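PDB 5JSC: putative acyl-CoA dehydrogenase from Burkholderia xenovorans, which is a tetrameric flavoprotein of the acyl-CoA dehydrogenase family and binds flavin-adenine dinucleotide between its subunits. Local coordinates for residues Val281-Ser286 against Gln355-Met360; Lys288-Gly291 against Asp296-Leu299; Gln292-Gly295 against Leu299-Ala302. All coordinates share one frame; numbering follows the deposited sequence.

Contact 1: residues Val281-Ser286 against Gln355-Met360; sequences VARAAS and QLYGGM. With FAD (flavin-adenine dinucleotide), chain T.
R283 lays its aliphatic stem over one face of the Y357 ring, where the last turns of helix 250-286 pass the end of helix 332-356 in the C-terminal helical domain of the acyl-CoA dehydrogenase fold. CG rests over the middle of the ring, 3.8 Å from the Y357 centroid and 4° off its normal, a well-centred CH-pi contact. With CG anti to the backbone N and a bend at chi2, the chain then runs across the ring, and the guanidinium follows at 26° to the plane of Y357. NH1 of R283 lies 3.9 Å from SD of M360, which comes in at about a right angle.

R283 reaches FAD through a water. This water accepts from NE of R283 at 2.8 Å and donates both to O of L356 and to the phosphate oxygen O2A; it bridges guanidinium and phosphate, and the nearby positive charge would probably favour the pyrophosphate. Beyond the helix end, G358 has positive phi and turns the chain alongside the diphosphate, its CA 3.7 Å from O3P. That turn presents the next amide, and G359 N donates to FAD O1P at 2.8 Å with an N-H...O angle of 167°.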
loop_
_atom_site.group_PDB
_atom_site.type_symbol
_atom_site.label_atom_id
_atom_site.label_comp_id
_atom_site.label_asym_id
_atom_site.label_seq_id
_atom_site.Cartn_x
_atom_site.Cartn_y
_atom_site.Cartn_z
ATOM N N VAL C 281 0.890 10.513 -19.386
ATOM C CA VAL C 281 1.031 11.963 -19.350
ATOM C C VAL C 281 0.387 12.593 -20.585
ATOM O O VAL C 281 -0.250 13.648 -20.482
ATOM C CB VAL C 281 2.512 12.369 -19.165
ATOM C CG1 VAL C 281 3.351 12.149 -20.429
ATOM C CG2 VAL C 281 2.616 13.819 -18.675
ATOM N N ALA C 282 0.508 11.951 -21.753
ATOM C CA ALA C 282 -0.137 12.496 -22.943
ATOM C C ALA C 282 -1.653 12.529 -22.791
ATOM O O ALA C 282 -2.303 13.492 -23.209
ATOM C CB ALA C 282 0.259 11.689 -24.174
ATOM N N ARG C 283 -2.235 11.477 -22.207
ATOM C CA ARG C 283 -3.685 11.437 -22.031
ATOM C C ARG C 283 -4.142 12.446 -20.986
ATOM O O ARG C 283 -5.169 13.111 -21.169
ATOM C CB ARG C 283 -4.123 10.024 -21.652
ATOM C CG ARG C 283 -5.635 9.855 -21.538
ATOM C CD ARG C 283 -6.314 10.014 -22.898
ATOM N NE ARG C 283 -7.712 9.594 -22.810
ATOM C CZ ARG C 283 -8.478 9.276 -23.850
ATOM N NH1 ARG C 283 -7.993 9.336 -25.087
ATOM N NH2 ARG C 283 -9.731 8.882 -23.645
ATOM N N ALA C 284 -3.371 12.599 -19.903
ATOM C CA ALA C 284 -3.690 13.611 -18.902
ATOM C C ALA C 284 -3.717 15.005 -19.522
ATOM O O ALA C 284 -4.602 15.817 -19.224
ATOM C CB ALA C 284 -2.675 13.546 -17.756
ATOM N N ALA C 285 -2.763 15.290 -20.407
ATOM C CA ALA C 285 -2.671 16.613 -21.012
ATOM C C ALA C 285 -3.764 16.852 -22.044
ATOM O O ALA C 285 -4.207 17.995 -22.217
ATOM C CB ALA C 285 -1.298 16.790 -21.658
ATOM N N SER C 286 -4.205 15.806 -22.742
ATOM C CA SER C 286 -5.098 15.978 -23.880
ATOM C C SER C 286 -6.570 15.748 -23.562
ATOM O O SER C 286 -7.419 16.266 -24.297
ATOM C CB SER C 286 -4.696 15.042 -25.025
ATOM O OG SER C 286 -4.897 13.685 -24.670
ATOM N N GLN C 355 -5.993 3.225 -16.002
ATOM C CA GLN C 355 -7.057 3.963 -15.326
ATOM C C GLN C 355 -7.222 5.361 -15.914
ATOM O O GLN C 355 -8.354 5.849 -16.077
ATOM C CB GLN C 355 -6.763 4.032 -13.827
ATOM C CG GLN C 355 -7.956 4.409 -12.976
ATOM C CD GLN C 355 -9.015 3.317 -12.900
ATOM O OE1 GLN C 355 -8.821 2.197 -13.380
ATOM N NE2 GLN C 355 -10.142 3.637 -12.268
ATOM N N LEU C 356 -6.107 6.015 -16.257
ATOM C CA LEU C 356 -6.187 7.358 -16.829
ATOM C C LEU C 356 -6.917 7.353 -18.164
ATOM O O LEU C 356 -7.576 8.344 -18.518
ATOM C CB LEU C 356 -4.778 7.944 -17.002
ATOM C CG LEU C 356 -4.034 8.354 -15.728
ATOM C CD1 LEU C 356 -2.536 8.547 -15.991
ATOM C CD2 LEU C 356 -4.661 9.622 -15.122
ATOM N N TYR C 357 -6.831 6.246 -18.907
ATOM C CA TYR C 357 -7.490 6.140 -20.202
ATOM C C TYR C 357 -8.975 5.810 -20.115
ATOM O O TYR C 357 -9.645 5.825 -21.153
ATOM C CB TYR C 357 -6.796 5.089 -21.066
ATOM C CG TYR C 357 -5.797 5.712 -21.980
ATOM C CD1 TYR C 357 -4.488 5.915 -21.569
ATOM C CD2 TYR C 357 -6.170 6.144 -23.241
ATOM C CE1 TYR C 357 -3.572 6.516 -22.403
ATOM C CE2 TYR C 357 -5.259 6.733 -24.082
ATOM C CZ TYR C 357 -3.959 6.916 -23.655
ATOM O OH TYR C 357 -3.029 7.515 -24.485
ATOM N N GLY C 358 -9.507 5.513 -18.926
ATOM C CA GLY C 358 -10.919 5.171 -18.847
ATOM C C GLY C 358 -11.244 3.913 -19.632
ATOM O O GLY C 358 -10.470 2.947 -19.660
ATOM N N GLY C 359 -12.405 3.927 -20.296
ATOM C CA GLY C 359 -12.830 2.756 -21.048
ATOM C C GLY C 359 -11.818 2.332 -22.095
ATOM O O GLY C 359 -11.602 1.134 -22.320
ATOM N N MET C 360 -11.166 3.305 -22.734
ATOM C CA MET C 360 -10.153 2.992 -23.731
ATOM C C MET C 360 -8.987 2.216 -23.135
ATOM O O MET C 360 -8.279 1.512 -23.865
ATOM C CB MET C 360 -9.658 4.288 -24.363
ATOM C CG MET C 360 -8.836 4.100 -25.593
ATOM S SD MET C 360 -8.652 5.696 -26.389
ATOM C CE MET C 360 -10.323 5.966 -26.978
HETATM P PA FAD T . -12.760 9.623 -18.718
HETATM O O1A FAD T . -14.036 10.317 -18.385
HETATM O O2A FAD T . -11.900 10.287 -19.769
HETATM O O5B FAD T . -11.945 9.423 -17.379
HETATM C C5B FAD T . -10.598 8.912 -17.443
HETATM C C4B FAD T . -10.158 8.704 -16.018
HETATM O O4B FAD T . -10.107 9.982 -15.356
HETATM C C3B FAD T . -11.121 7.905 -15.150
HETATM O O3B FAD T . -11.023 6.498 -15.362
HETATM C C2B FAD T . -10.700 8.332 -13.743
HETATM O O2B FAD T . -9.596 7.549 -13.291
HETATM C C1B FAD T . -10.275 9.793 -13.962
HETATM N N9A FAD T . -11.218 10.796 -13.475
HETATM C C8A FAD T . -12.515 10.974 -13.880
HETATM N N7A FAD T . -13.100 12.022 -13.354
HETATM C C5A FAD T . -12.120 12.572 -12.540
HETATM C C6A FAD T . -12.102 13.715 -11.721
HETATM N N6A FAD T . -13.149 14.538 -11.567
HETATM N N1A FAD T . -10.960 13.992 -11.054
HETATM C C2A FAD T . -9.915 13.170 -11.201
HETATM N N3A FAD T . -9.816 12.065 -11.944
HETATM C C4A FAD T . -10.958 11.822 -12.600
HETATM N N1 FAD T . -21.163 3.440 -20.669
HETATM C C2 FAD T . -22.501 3.474 -20.932
HETATM O O2 FAD T . -23.117 4.538 -21.072
HETATM N N3 FAD T . -23.201 2.298 -21.034
HETATM C C4 FAD T . -22.681 1.028 -20.879
HETATM O O4 FAD T . -23.385 0.046 -21.076
HETATM C C4X FAD T . -21.278 0.996 -20.573
HETATM N N5 FAD T . -20.695 -0.170 -20.475
HETATM C C5X FAD T . -19.314 -0.199 -20.364
HETATM C C6 FAD T . -18.662 -1.433 -20.423
HETATM C C7 FAD T . -17.275 -1.515 -20.434
HETATM C C7M FAD T . -16.605 -2.862 -20.539
HETATM C C8 FAD T . -16.516 -0.338 -20.365
HETATM C C8M FAD T . -15.009 -0.384 -20.384
HETATM C C9 FAD T . -17.162 0.890 -20.289
HETATM C C9A FAD T . -18.551 0.973 -20.293
HETATM N N10 FAD T . -19.228 2.210 -20.327
HETATM C C10 FAD T . -20.591 2.256 -20.498
HETATM C "C1'" FAD T . -18.452 3.458 -20.299
HETATM C "C2'" FAD T . -17.909 3.815 -18.919
HETATM O "O2'" FAD T . -18.966 4.229 -18.052
HETATM C "C3'" FAD T . -16.877 4.937 -19.051
HETATM O "O3'" FAD T . -15.742 4.372 -19.697
HETATM C "C4'" FAD T . -16.435 5.562 -17.727
HETATM O "O4'" FAD T . -17.509 6.333 -17.184
HETATM C "C5'" FAD T . -15.198 6.422 -17.876
HETATM O "O5'" FAD T . -15.456 7.409 -18.899
HETATM P P FAD T . -14.296 7.575 -20.009
HETATM O O1P FAD T . -13.937 6.278 -20.634
HETATM O O2P FAD T . -14.761 8.608 -20.996
HETATM O O3P FAD T . -13.052 8.129 -19.186
HETATM O O HOH W 1 -9.196 9.348 -20.440
#

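Contact 2: residues Lys288-Gly291 against Asp296-Leu299; sequences KMFG and DFQL. With FAD (flavin-adenine dinucleotide), chain T.
F297 is the side chain of 296-299 that M289 and F290 meet, and the segment leads up to it through D296. There the carboxylate turns back along the chain, OD2 being hydrogen-bonded to T293 OG1.

F297 itself occupies the N-cap position of helix 298-325, with its CB directed toward 288-291. One face of its ring receives the adenine of FAD: N1A sits over the centre of the ring, 3.5 Å above its plane, and the base is tilted against the phenyl group. The far end of the ring meets the two residues of the other segment. F290 brings CB to the ring edge, in plane, while its CD2 approaches CZ of F297 to 3.7 Å; the two rings stand nearly perpendicular, at 80°, in an oblique pairing. F290 also reaches the base, its CE2 lying 3.5 Å from N6A. M289 adds a Met-aromatic contact, SD lying 3.7 Å from CE2 of F297 and obliquely to the ring. CG of M289 sits between the backbone N and the carbonyl carbon (chi1 52°), and a bend at chi3 carries CE onward to 3.5 Å from FAD O5B. One side chain thus serves both the phenyl ring and the ribose-phosphate link.

Q298 begins the helix and reaches into the subunit interface, its NE2 bonded to N1A of another FAD, its OE1 accepting from L299 N of the fourth subunit; L299 N makes the reciprocal bond to Q298 OE1 of that subunit.

F290 and G291, both with positive phi, form the type I' turn of the short beta-hairpin 288-293, and F290 N is held by D154 of the second subunit. Hairpin tip and helix start together cover one side of the adenine, F297 at N1A and F290 near N6A, which makes this the adenine end of the FAD pocket.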
loop_
_atom_site.group_PDB
_atom_site.type_symbol
_atom_site.label_atom_id
_atom_site.label_comp_id
_atom_site.label_asym_id
_atom_site.label_seq_id
_atom_site.Cartn_x
_atom_site.Cartn_y
_atom_site.Cartn_z
ATOM N N LYS C 288 -9.982 16.353 -22.322
ATOM C CA LYS C 288 -10.795 17.431 -21.778
ATOM C C LYS C 288 -11.924 16.865 -20.923
ATOM O O LYS C 288 -12.575 15.884 -21.297
ATOM C CB LYS C 288 -11.376 18.278 -22.909
ATOM C CG LYS C 288 -10.329 18.957 -23.775
ATOM C CD LYS C 288 -11.004 19.791 -24.888
ATOM C CE LYS C 288 -9.997 20.418 -25.831
ATOM N NZ LYS C 288 -9.384 19.412 -26.738
ATOM N N MET C 289 -12.142 17.477 -19.762
ATOM C CA MET C 289 -13.227 17.077 -18.876
ATOM C C MET C 289 -13.430 18.158 -17.829
ATOM O O MET C 289 -12.473 18.814 -17.396
ATOM C CB MET C 289 -12.943 15.739 -18.185
ATOM C CG MET C 289 -11.587 15.688 -17.482
ATOM S SD MET C 289 -11.400 14.338 -16.292
ATOM C CE MET C 289 -11.572 12.906 -17.367
ATOM N N PHE C 290 -14.691 18.325 -17.429
ATOM C CA PHE C 290 -15.064 19.237 -16.350
ATOM C C PHE C 290 -14.497 20.636 -16.575
ATOM O O PHE C 290 -14.065 21.315 -15.638
ATOM C CB PHE C 290 -14.633 18.675 -14.995
ATOM C CG PHE C 290 -15.216 17.324 -14.700
ATOM C CD1 PHE C 290 -16.550 17.200 -14.325
ATOM C CD2 PHE C 290 -14.442 16.176 -14.820
ATOM C CE1 PHE C 290 -17.098 15.964 -14.061
ATOM C CE2 PHE C 290 -14.986 14.925 -14.549
ATOM C CZ PHE C 290 -16.318 14.822 -14.175
ATOM N N GLY C 291 -14.516 21.078 -17.832
ATOM C CA GLY C 291 -14.100 22.423 -18.174
ATOM C C GLY C 291 -12.609 22.642 -18.189
ATOM O O GLY C 291 -12.161 23.782 -18.349
ATOM N N ASP C 296 -5.260 18.605 -15.034
ATOM C CA ASP C 296 -5.410 19.727 -14.117
ATOM C C ASP C 296 -5.876 19.302 -12.730
ATOM O O ASP C 296 -5.827 20.115 -11.796
ATOM C CB ASP C 296 -6.390 20.751 -14.698
ATOM C CG ASP C 296 -5.818 21.478 -15.898
ATOM O OD1 ASP C 296 -4.700 22.033 -15.782
ATOM O OD2 ASP C 296 -6.470 21.474 -16.961
ATOM N N PHE C 297 -6.332 18.063 -12.574
ATOM C CA PHE C 297 -6.824 17.598 -11.285
ATOM C C PHE C 297 -5.679 17.105 -10.411
ATOM O O PHE C 297 -4.773 16.420 -10.895
ATOM C CB PHE C 297 -7.825 16.468 -11.476
ATOM C CG PHE C 297 -9.167 16.915 -11.956
ATOM C CD1 PHE C 297 -10.001 17.650 -11.129
ATOM C CD2 PHE C 297 -9.618 16.563 -13.218
ATOM C CE1 PHE C 297 -11.249 18.038 -11.557
ATOM C CE2 PHE C 297 -10.880 16.949 -13.655
ATOM C CZ PHE C 297 -11.696 17.691 -12.818
ATOM N N GLN C 298 -5.754 17.408 -9.107
ATOM C CA GLN C 298 -4.698 16.966 -8.189
ATOM C C GLN C 298 -4.517 15.459 -8.205
ATOM O O GLN C 298 -3.388 14.972 -8.092
ATOM C CB GLN C 298 -4.983 17.399 -6.751
ATOM C CG GLN C 298 -4.840 18.866 -6.476
ATOM C CD GLN C 298 -4.734 19.132 -4.990
ATOM O OE1 GLN C 298 -5.302 18.399 -4.170
ATOM N NE2 GLN C 298 -3.983 20.157 -4.627
ATOM N N LEU C 299 -5.614 14.694 -8.263
ATOM C CA LEU C 299 -5.464 13.238 -8.219
ATOM C C LEU C 299 -4.652 12.749 -9.403
ATOM O O LEU C 299 -3.811 11.855 -9.261
ATOM C CB LEU C 299 -6.833 12.548 -8.184
ATOM C CG LEU C 299 -7.600 12.597 -6.857
ATOM C CD1 LEU C 299 -8.962 11.927 -7.015
ATOM C CD2 LEU C 299 -6.813 11.927 -5.742
HETATM P PA FAD T . -12.760 9.623 -18.718
HETATM O O1A FAD T . -14.036 10.317 -18.385
HETATM O O2A FAD T . -11.900 10.287 -19.769
HETATM O O5B FAD T . -11.945 9.423 -17.379
HETATM C C5B FAD T . -10.598 8.912 -17.443
HETATM C C4B FAD T . -10.158 8.704 -16.018
HETATM O O4B FAD T . -10.107 9.982 -15.356
HETATM C C3B FAD T . -11.121 7.905 -15.150
HETATM O O3B FAD T . -11.023 6.498 -15.362
HETATM C C2B FAD T . -10.700 8.332 -13.743
HETATM O O2B FAD T . -9.596 7.549 -13.291
HETATM C C1B FAD T . -10.275 9.793 -13.962
HETATM N N9A FAD T . -11.218 10.796 -13.475
HETATM C C8A FAD T . -12.515 10.974 -13.880
HETATM N N7A FAD T . -13.100 12.022 -13.354
HETATM C C5A FAD T . -12.120 12.572 -12.540
HETATM C C6A FAD T . -12.102 13.715 -11.721
HETATM N N6A FAD T . -13.149 14.538 -11.567
HETATM N N1A FAD T . -10.960 13.992 -11.054
HETATM C C2A FAD T . -9.915 13.170 -11.201
HETATM N N3A FAD T . -9.816 12.065 -11.944
HETATM C C4A FAD T . -10.958 11.822 -12.600
HETATM N N1 FAD T . -21.163 3.440 -20.669
HETATM C C2 FAD T . -22.501 3.474 -20.932
HETATM O O2 FAD T . -23.117 4.538 -21.072
HETATM N N3 FAD T . -23.201 2.298 -21.034
HETATM C C4 FAD T . -22.681 1.028 -20.879
HETATM O O4 FAD T . -23.385 0.046 -21.076
HETATM C C4X FAD T . -21.278 0.996 -20.573
HETATM N N5 FAD T . -20.695 -0.170 -20.475
HETATM C C5X FAD T . -19.314 -0.199 -20.364
HETATM C C6 FAD T . -18.662 -1.433 -20.423
HETATM C C7 FAD T . -17.275 -1.515 -20.434
HETATM C C7M FAD T . -16.605 -2.862 -20.539
HETATM C C8 FAD T . -16.516 -0.338 -20.365
HETATM C C8M FAD T . -15.009 -0.384 -20.384
HETATM C C9 FAD T . -17.162 0.890 -20.289
HETATM C C9A FAD T . -18.551 0.973 -20.293
HETATM N N10 FAD T . -19.228 2.210 -20.327
HETATM C C10 FAD T . -20.591 2.256 -20.498
HETATM C "C1'" FAD T . -18.452 3.458 -20.299
HETATM C "C2'" FAD T . -17.909 3.815 -18.919
HETATM O "O2'" FAD T . -18.966 4.229 -18.052
HETATM C "C3'" FAD T . -16.877 4.937 -19.051
HETATM O "O3'" FAD T . -15.742 4.372 -19.697
HETATM C "C4'" FAD T . -16.435 5.562 -17.727
HETATM O "O4'" FAD T . -17.509 6.333 -17.184
HETATM C "C5'" FAD T . -15.198 6.422 -17.876
HETATM O "O5'" FAD T . -15.456 7.409 -18.899
HETATM P P FAD T . -14.296 7.575 -20.009
HETATM O O1P FAD T . -13.937 6.278 -20.634
HETATM O O2P FAD T . -14.761 8.608 -20.996
HETATM O O3P FAD T . -13.052 8.129 -19.186
#

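Contact 3: residues Gln292-Gly295 against Leu299-Ala302; sequences QTLG and LTQA. With FAD (flavin-adenine dinucleotide), chain T.
L294 and G295 meet T300 in the tight half of this contact, the threonine hydroxyl at L294 and the methyl at G295. T300 OG1 donates to L294 O at 2.8 Å, arriving from above the carbonyl plane, 46° out of it, instead of along a lone pair. The same hydroxyl is pressed against the leucine side chain, whose CD1 comes to 3.3 Å from OG1. Turning OG1 anti to the carbonyl carbon of its own residue (chi1 -55°) leaves the methyl to face the backbone, and T300 CG2 packs 3.8 Å from CA of G295. The CA atoms of G295 and T300 are 5.5 Å apart.

The leucine is shared with the cofactor. L294 CD1 lies 3.3 Å from the ribose oxygen O4B of FAD, so one methyl wedges between the threonine hydroxyl and the sugar. L356 of helix 332-356 covers both L294 and T300, which closes this half off as a buried layer.

Towards the partly exposed flank the link thins to one side chain. Q301 stretches out beyond CG and donates through NE2 to G295 O at 3.0 Å, with an N-H...O angle of 152°. Here NE2 lies in the carbonyl plane of G295, and the oxygen stays near the plane of the glutamine amide, a flatter geometry than the threonine bond. Little apolar surface accompanies it from 292-295, although L390 of the third subunit packs on Q301.

Two successive carbonyls of a 3-10 turn are therefore taken up by successive side chains in the first turn of helix 298-325, a tight turn-to-helix junction lining the ribose side of the FAD pocket.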
loop_
_atom_site.group_PDB
_atom_site.type_symbol
_atom_site.label_atom_id
_atom_site.label_comp_id
_atom_site.label_asym_id
_atom_site.label_seq_id
_atom_site.Cartn_x
_atom_site.Cartn_y
_atom_site.Cartn_z
ATOM N N GLN C 292 -11.826 21.584 -18.014
ATOM C CA GLN C 292 -10.376 21.684 -18.019
ATOM C C GLN C 292 -9.813 20.410 -18.637
ATOM O O GLN C 292 -10.432 19.846 -19.545
ATOM C CB GLN C 292 -9.861 21.937 -16.604
ATOM C CG GLN C 292 -10.275 20.903 -15.564
ATOM C CD GLN C 292 -9.817 21.284 -14.163
ATOM O OE1 GLN C 292 -9.591 22.462 -13.865
ATOM N NE2 GLN C 292 -9.657 20.289 -13.304
ATOM N N THR C 293 -8.648 19.950 -18.193
ATOM C CA THR C 293 -8.119 18.677 -18.663
ATOM C C THR C 293 -7.929 17.749 -17.475
ATOM O O THR C 293 -7.860 18.189 -16.324
ATOM C CB THR C 293 -6.778 18.816 -19.402
ATOM O OG1 THR C 293 -5.776 19.271 -18.482
ATOM C CG2 THR C 293 -6.891 19.777 -20.575
ATOM N N LEU C 294 -7.856 16.450 -17.782
ATOM C CA LEU C 294 -7.617 15.443 -16.754
ATOM C C LEU C 294 -6.377 15.781 -15.926
ATOM O O LEU C 294 -6.366 15.614 -14.698
ATOM C CB LEU C 294 -7.491 14.073 -17.428
ATOM C CG LEU C 294 -7.150 12.840 -16.585
ATOM C CD1 LEU C 294 -8.169 12.657 -15.458
ATOM C CD2 LEU C 294 -7.103 11.607 -17.477
ATOM N N GLY C 295 -5.326 16.285 -16.580
ATOM C CA GLY C 295 -4.095 16.621 -15.883
ATOM C C GLY C 295 -4.191 17.806 -14.943
ATOM O O GLY C 295 -3.285 18.005 -14.129
ATOM N N LEU C 299 -5.614 14.694 -8.263
ATOM C CA LEU C 299 -5.464 13.238 -8.219
ATOM C C LEU C 299 -4.652 12.749 -9.403
ATOM O O LEU C 299 -3.811 11.855 -9.261
ATOM C CB LEU C 299 -6.833 12.548 -8.184
ATOM C CG LEU C 299 -7.600 12.597 -6.857
ATOM C CD1 LEU C 299 -8.962 11.927 -7.015
ATOM C CD2 LEU C 299 -6.813 11.927 -5.742
ATOM N N THR C 300 -4.854 13.361 -10.573
ATOM C CA THR C 300 -4.071 12.997 -11.749
ATOM C C THR C 300 -2.614 13.374 -11.557
ATOM O O THR C 300 -1.713 12.588 -11.863
ATOM C CB THR C 300 -4.632 13.694 -12.988
ATOM O OG1 THR C 300 -6.027 13.382 -13.107
ATOM C CG2 THR C 300 -3.890 13.250 -14.248
ATOM N N GLN C 301 -2.367 14.586 -11.062
ATOM C CA GLN C 301 -0.991 15.031 -10.853
ATOM C C GLN C 301 -0.256 14.127 -9.873
ATOM O O GLN C 301 0.912 13.780 -10.096
ATOM C CB GLN C 301 -0.994 16.477 -10.376
ATOM C CG GLN C 301 -1.530 17.406 -11.445
ATOM C CD GLN C 301 -1.673 18.820 -10.982
ATOM O OE1 GLN C 301 -1.367 19.145 -9.844
ATOM N NE2 GLN C 301 -2.139 19.684 -11.871
ATOM N N ALA C 302 -0.921 13.732 -8.783
ATOM C CA ALA C 302 -0.286 12.860 -7.801
ATOM C C ALA C 302 -0.060 11.466 -8.367
ATOM O O ALA C 302 0.946 10.814 -8.052
ATOM C CB ALA C 302 -1.140 12.803 -6.534
HETATM P PA FAD T . -12.760 9.623 -18.718
HETATM O O1A FAD T . -14.036 10.317 -18.385
HETATM O O2A FAD T . -11.900 10.287 -19.769
HETATM O O5B FAD T . -11.945 9.423 -17.379
HETATM C C5B FAD T . -10.598 8.912 -17.443
HETATM C C4B FAD T . -10.158 8.704 -16.018
HETATM O O4B FAD T . -10.107 9.982 -15.356
HETATM C C3B FAD T . -11.121 7.905 -15.150
HETATM O O3B FAD T . -11.023 6.498 -15.362
HETATM C C2B FAD T . -10.700 8.332 -13.743
HETATM O O2B FAD T . -9.596 7.549 -13.291
HETATM C C1B FAD T . -10.275 9.793 -13.962
HETATM N N9A FAD T . -11.218 10.796 -13.475
HETATM C C8A FAD T . -12.515 10.974 -13.880
HETATM N N7A FAD T . -13.100 12.022 -13.354
HETATM C C5A FAD T . -12.120 12.572 -12.540
HETATM C C6A FAD T . -12.102 13.715 -11.721
HETATM N N6A FAD T . -13.149 14.538 -11.567
HETATM N N1A FAD T . -10.960 13.992 -11.054
HETATM C C2A FAD T . -9.915 13.170 -11.201
HETATM N N3A FAD T . -9.816 12.065 -11.944
HETATM C C4A FAD T . -10.958 11.822 -12.600
HETATM N N1 FAD T . -21.163 3.440 -20.669
HETATM C C2 FAD T . -22.501 3.474 -20.932
HETATM O O2 FAD T . -23.117 4.538 -21.072
HETATM N N3 FAD T . -23.201 2.298 -21.034
HETATM C C4 FAD T . -22.681 1.028 -20.879
HETATM O O4 FAD T . -23.385 0.046 -21.076
HETATM C C4X FAD T . -21.278 0.996 -20.573
HETATM N N5 FAD T . -20.695 -0.170 -20.475
HETATM C C5X FAD T . -19.314 -0.199 -20.364
HETATM C C6 FAD T . -18.662 -1.433 -20.423
HETATM C C7 FAD T . -17.275 -1.515 -20.434
HETATM C C7M FAD T . -16.605 -2.862 -20.539
HETATM C C8 FAD T . -16.516 -0.338 -20.365
HETATM C C8M FAD T . -15.009 -0.384 -20.384
HETATM C C9 FAD T . -17.162 0.890 -20.289
HETATM C C9A FAD T . -18.551 0.973 -20.293
HETATM N N10 FAD T . -19.228 2.210 -20.327
HETATM C C10 FAD T . -20.591 2.256 -20.498
HETATM C "C1'" FAD T . -18.452 3.458 -20.299
HETATM C "C2'" FAD T . -17.909 3.815 -18.919
HETATM O "O2'" FAD T . -18.966 4.229 -18.052
HETATM C "C3'" FAD T . -16.877 4.937 -19.051
HETATM O "O3'" FAD T . -15.742 4.372 -19.697
HETATM C "C4'" FAD T . -16.435 5.562 -17.727
HETATM O "O4'" FAD T . -17.509 6.333 -17.184
HETATM C "C5'" FAD T . -15.198 6.422 -17.876
HETATM O "O5'" FAD T . -15.456 7.409 -18.899
HETATM P P FAD T . -14.296 7.575 -20.009
HETATM O O1P FAD T . -13.937 6.278 -20.634
HETATM O O2P FAD T . -14.761 8.608 -20.996
HETATM O O3P FAD T . -13.052 8.129 -19.186
#

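Read from the N terminus, contact 1 opens at the end of helix 250-286 and closes only after helices 298-325 and 332-356 have been threaded, a span of some seventy residues that encloses the other two contacts. Contacts 2 and 3 are short-range, cross along the chain and share L299: 288-291 pairs with 296-299, while 292-295, lying between those segments, pairs with 299-302. Together they fold the hairpin 288-293 back on the start of helix 298-325. Contact 3 is tied to contact 1 by a probable backbone hydrogen bond from G295 N to A284 O, 2.8 Å. All three border one FAD, contact 1 at the pyrophosphate and ribose, contact 3 at the ribose, contact 2 mainly at the adenine.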